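Local structure of ubiquitin-conjugating enzyme E2-21 kDa (Pichia angusta, 5NL8) at residues P149-P154 against N161-D166. The protein probably catalyses the covalent attachment of ubiquitin to other proteins as an E2 conjugating enzyme and is probably required for peroxisome biogenesis. Numbering follows the deposited sequence.
Sequences PEPLSP and NLLKCD
L163 reaches across from helix 157-164 with one methyl group and meets two prolines of the loop 149-154. Its CD2 lies 4.0 Å from CB of P149. The same CD2 is 4.2 Å from CD of P151. L163 has CG anti to the backbone N (chi1 -165°), which carries the branch out from the helix towards the loop. The P151 ring and the L163 side chain cross at about a right angle. This is the more enclosed half of the contact: L163 is partly exposed and shares 61 Å² of its surface with the loop. P149 also packs on H110, P111 and N112, and on Y171 of helix 168-181.

The contact sits in the UBC core of the E2 fold. It joins the loop after helix 135-147 to the last turn of the short helix 157-164. The side chain of P149 is about 10 Å from that of C121, the predicted thioester cysteine. The backbone oxygens of E150 and S153 both accept hydrogen bonds from ND2 of N112. This ties the loop to the N112 region as well.

The K164 half is the solvent side. K164 is exposed and shares 33 Å² with the loop, although its contacts are no longer than those of L163. Here only the aliphatic part of the lysine takes part: CG is 3.9 Å from CB of P151, and CD is 4.0 Å from that same CB. The chain then bends at chi3. The bend brings the amino group back to N161, one turn earlier, where NZ donates to OD1 at 3.2 Å. NZ lies 24° from the plane of that carbonyl. No hydrogen bond spans the two segments. Beyond K164 the helix ends in a Schellman motif, in which D166 has positive phi and its N bonds to O of L163 at 3.0 Å.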
ATOM      1  N   PRO A 149       2.896  11.648  -5.804  1.00 38.97           N
ATOM      2  CA  PRO A 149       2.551  12.280  -4.527  1.00 48.83           C
ATOM      3  C   PRO A 149       1.928  13.655  -4.733  1.00 53.82           C
ATOM      4  O   PRO A 149       2.208  14.305  -5.739  1.00 59.13           O
ATOM      5  CB  PRO A 149       3.901  12.398  -3.809  1.00 41.33           C
ATOM      6  CG  PRO A 149       4.837  11.492  -4.561  1.00 51.47           C
ATOM      7  CD  PRO A 149       4.351  11.499  -5.969  1.00 44.81           C
ATOM      8  N   GLU A 150       1.087  14.083  -3.798  1.00 53.61           N
ATOM      9  CA  GLU A 150       0.575  15.446  -3.818  1.00 71.70           C
ATOM     10  C   GLU A 150       1.032  16.207  -2.578  1.00 73.17           C
ATOM     11  O   GLU A 150       0.557  15.949  -1.470  1.00 54.89           O
ATOM     12  CB  GLU A 150      -0.953  15.462  -3.922  1.00 67.51           C
ATOM     13  CG  GLU A 150      -1.666  14.430  -3.071  1.00 67.77           C
ATOM     14  CD  GLU A 150      -2.337  13.363  -3.909  1.00 83.81           C
ATOM     15  OE1 GLU A 150      -3.549  13.125  -3.717  1.00 78.46           O
ATOM     16  OE2 GLU A 150      -1.651  12.762  -4.762  1.00 99.63           O
ATOM     17  N   PRO A 151       1.964  17.153  -2.764  1.00 80.60           N
ATOM     18  CA  PRO A 151       2.496  17.973  -1.667  1.00 79.66           C
ATOM     19  C   PRO A 151       1.449  18.908  -1.057  1.00 67.28           C
ATOM     20  O   PRO A 151       1.773  19.666  -0.146  1.00 74.84           O
ATOM     21  CB  PRO A 151       3.619  18.773  -2.338  1.00 85.70           C
ATOM     22  CG  PRO A 151       3.267  18.784  -3.788  1.00 83.34           C
ATOM     23  CD  PRO A 151       2.612  17.464  -4.050  1.00 78.53           C
ATOM     24  N   LEU A 152       0.217  18.849  -1.552  1.00 70.44           N
ATOM     25  CA  LEU A 152      -0.880  19.630  -0.991  1.00 81.36           C
ATOM     26  C   LEU A 152      -1.300  19.113   0.384  1.00 77.07           C
ATOM     27  O   LEU A 152      -1.594  19.900   1.285  1.00 86.25           O
ATOM     28  CB  LEU A 152      -2.084  19.622  -1.938  1.00 88.48           C
ATOM     29  CG  LEU A 152      -2.042  20.556  -3.152  1.00 91.04           C
ATOM     30  CD1 LEU A 152      -3.448  20.833  -3.668  1.00 89.41           C
ATOM     31  CD2 LEU A 152      -1.328  21.858  -2.815  1.00 83.42           C
ATOM     32  N   SER A 153      -1.329  17.793   0.546  1.00 60.33           N
ATOM     33  CA  SER A 153      -1.774  17.184   1.801  1.00 60.88           C
ATOM     34  C   SER A 153      -0.720  16.261   2.422  1.00 48.79           C
ATOM     35  O   SER A 153      -0.856  15.038   2.378  1.00 40.75           O
ATOM     36  CB  SER A 153      -3.075  16.411   1.569  1.00 64.30           C
ATOM     37  OG  SER A 153      -3.059  15.748   0.316  1.00 67.39           O
ATOM     38  N   PRO A 154       0.324  16.851   3.027  1.00 54.42           N
ATOM     39  CA  PRO A 154       1.468  16.096   3.549  1.00 50.96           C
ATOM     40  C   PRO A 154       1.280  15.543   4.964  1.00 52.51           C
ATOM     41  O   PRO A 154       0.702  16.208   5.825  1.00 52.25           O
ATOM     42  CB  PRO A 154       2.586  17.136   3.539  1.00 54.59           C
ATOM     43  CG  PRO A 154       1.875  18.416   3.835  1.00 52.89           C
ATOM     44  CD  PRO A 154       0.508  18.305   3.199  1.00 56.59           C
ATOM     45  N   ASN A 161       8.715  18.384   1.336  1.00 38.15           N
ATOM     46  CA  ASN A 161       9.569  19.529   1.034  1.00 39.49           C
ATOM     47  C   ASN A 161      10.685  19.181   0.058  1.00 46.22           C
ATOM     48  O   ASN A 161      11.054  19.999  -0.787  1.00 43.41           O
ATOM     49  CB  ASN A 161      10.167  20.108   2.316  1.00 38.36           C
ATOM     50  CG  ASN A 161       9.141  20.842   3.153  1.00 46.33           C
ATOM     51  OD1 ASN A 161       8.067  21.198   2.668  1.00 56.61           O
ATOM     52  ND2 ASN A 161       9.468  21.075   4.419  1.00 51.70           N
ATOM     53  N   LEU A 162      11.228  17.974   0.183  1.00 45.78           N
ATOM     54  CA  LEU A 162      12.220  17.495  -0.772  1.00 50.32           C
ATOM     55  C   LEU A 162      11.622  17.540  -2.167  1.00 54.43           C
ATOM     56  O   LEU A 162      12.266  17.980  -3.120  1.00 48.61           O
ATOM     57  CB  LEU A 162      12.677  16.074  -0.433  1.00 42.36           C
ATOM     58  CG  LEU A 162      13.832  15.938   0.562  1.00 34.43           C
ATOM     59  CD1 LEU A 162      14.064  14.478   0.885  1.00 40.02           C
ATOM     60  CD2 LEU A 162      15.101  16.579   0.020  1.00 36.65           C
ATOM     61  N   LEU A 163      10.371  17.105  -2.270  1.00 56.66           N
ATOM     62  CA  LEU A 163       9.670  17.110  -3.545  1.00 49.21           C
ATOM     63  C   LEU A 163       9.366  18.538  -4.004  1.00 47.47           C
ATOM     64  O   LEU A 163       9.459  18.851  -5.190  1.00 53.06           O
ATOM     65  CB  LEU A 163       8.382  16.293  -3.441  1.00 53.11           C
ATOM     66  CG  LEU A 163       7.711  15.904  -4.757  1.00 68.96           C
ATOM     67  CD1 LEU A 163       8.483  14.779  -5.427  1.00 73.95           C
ATOM     68  CD2 LEU A 163       6.267  15.500  -4.520  1.00 62.01           C
ATOM     69  N   LYS A 164       9.017  19.405  -3.059  1.00 49.45           N
ATOM     70  CA  LYS A 164       8.675  20.791  -3.377  1.00 55.32           C
ATOM     71  C   LYS A 164       9.896  21.594  -3.826  1.00 56.09           C
ATOM     72  O   LYS A 164       9.767  22.574  -4.559  1.00 54.57           O
ATOM     73  CB  LYS A 164       8.015  21.464  -2.170  1.00 51.52           C
ATOM     74  CG  LYS A 164       6.491  21.446  -2.210  1.00 67.54           C
ATOM     75  CD  LYS A 164       5.889  21.747  -0.846  1.00 75.06           C
ATOM     76  CE  LYS A 164       6.430  23.042  -0.267  1.00 82.63           C
ATOM     77  NZ  LYS A 164       6.033  23.213   1.158  1.00 79.54           N
ATOM     78  N   CYS A 165      11.078  21.174  -3.383  1.00 53.23           N
ATOM     79  CA  CYS A 165      12.328  21.803  -3.802  1.00 53.68           C
ATOM     80  C   CYS A 165      12.914  21.086  -5.007  1.00 60.14           C
ATOM     81  O   CYS A 165      14.014  21.409  -5.454  1.00 62.20           O
ATOM     82  CB  CYS A 165      13.350  21.807  -2.665  1.00 57.09           C
ATOM     83  SG  CYS A 165      12.836  22.696  -1.189  1.00 63.03           S
ATOM     84  N   ASP A 166      12.172  20.103  -5.509  1.00 66.09           N
ATOM     85  CA  ASP A 166      12.595  19.277  -6.638  1.00 65.27           C
ATOM     86  C   ASP A 166      14.003  18.708  -6.446  1.00 65.15           C
ATOM     87  O   ASP A 166      14.822  18.722  -7.365  1.00 62.84           O
ATOM     88  CB  ASP A 166      12.518  20.078  -7.940  1.00 81.57           C
ATOM     89  CG  ASP A 166      12.255  19.200  -9.149  1.00 94.57           C
ATOM     90  OD1 ASP A 166      11.105  18.734  -9.307  1.00 94.75           O
ATOM     91  OD2 ASP A 166      13.195  18.978  -9.942  1.00 98.35           O
TER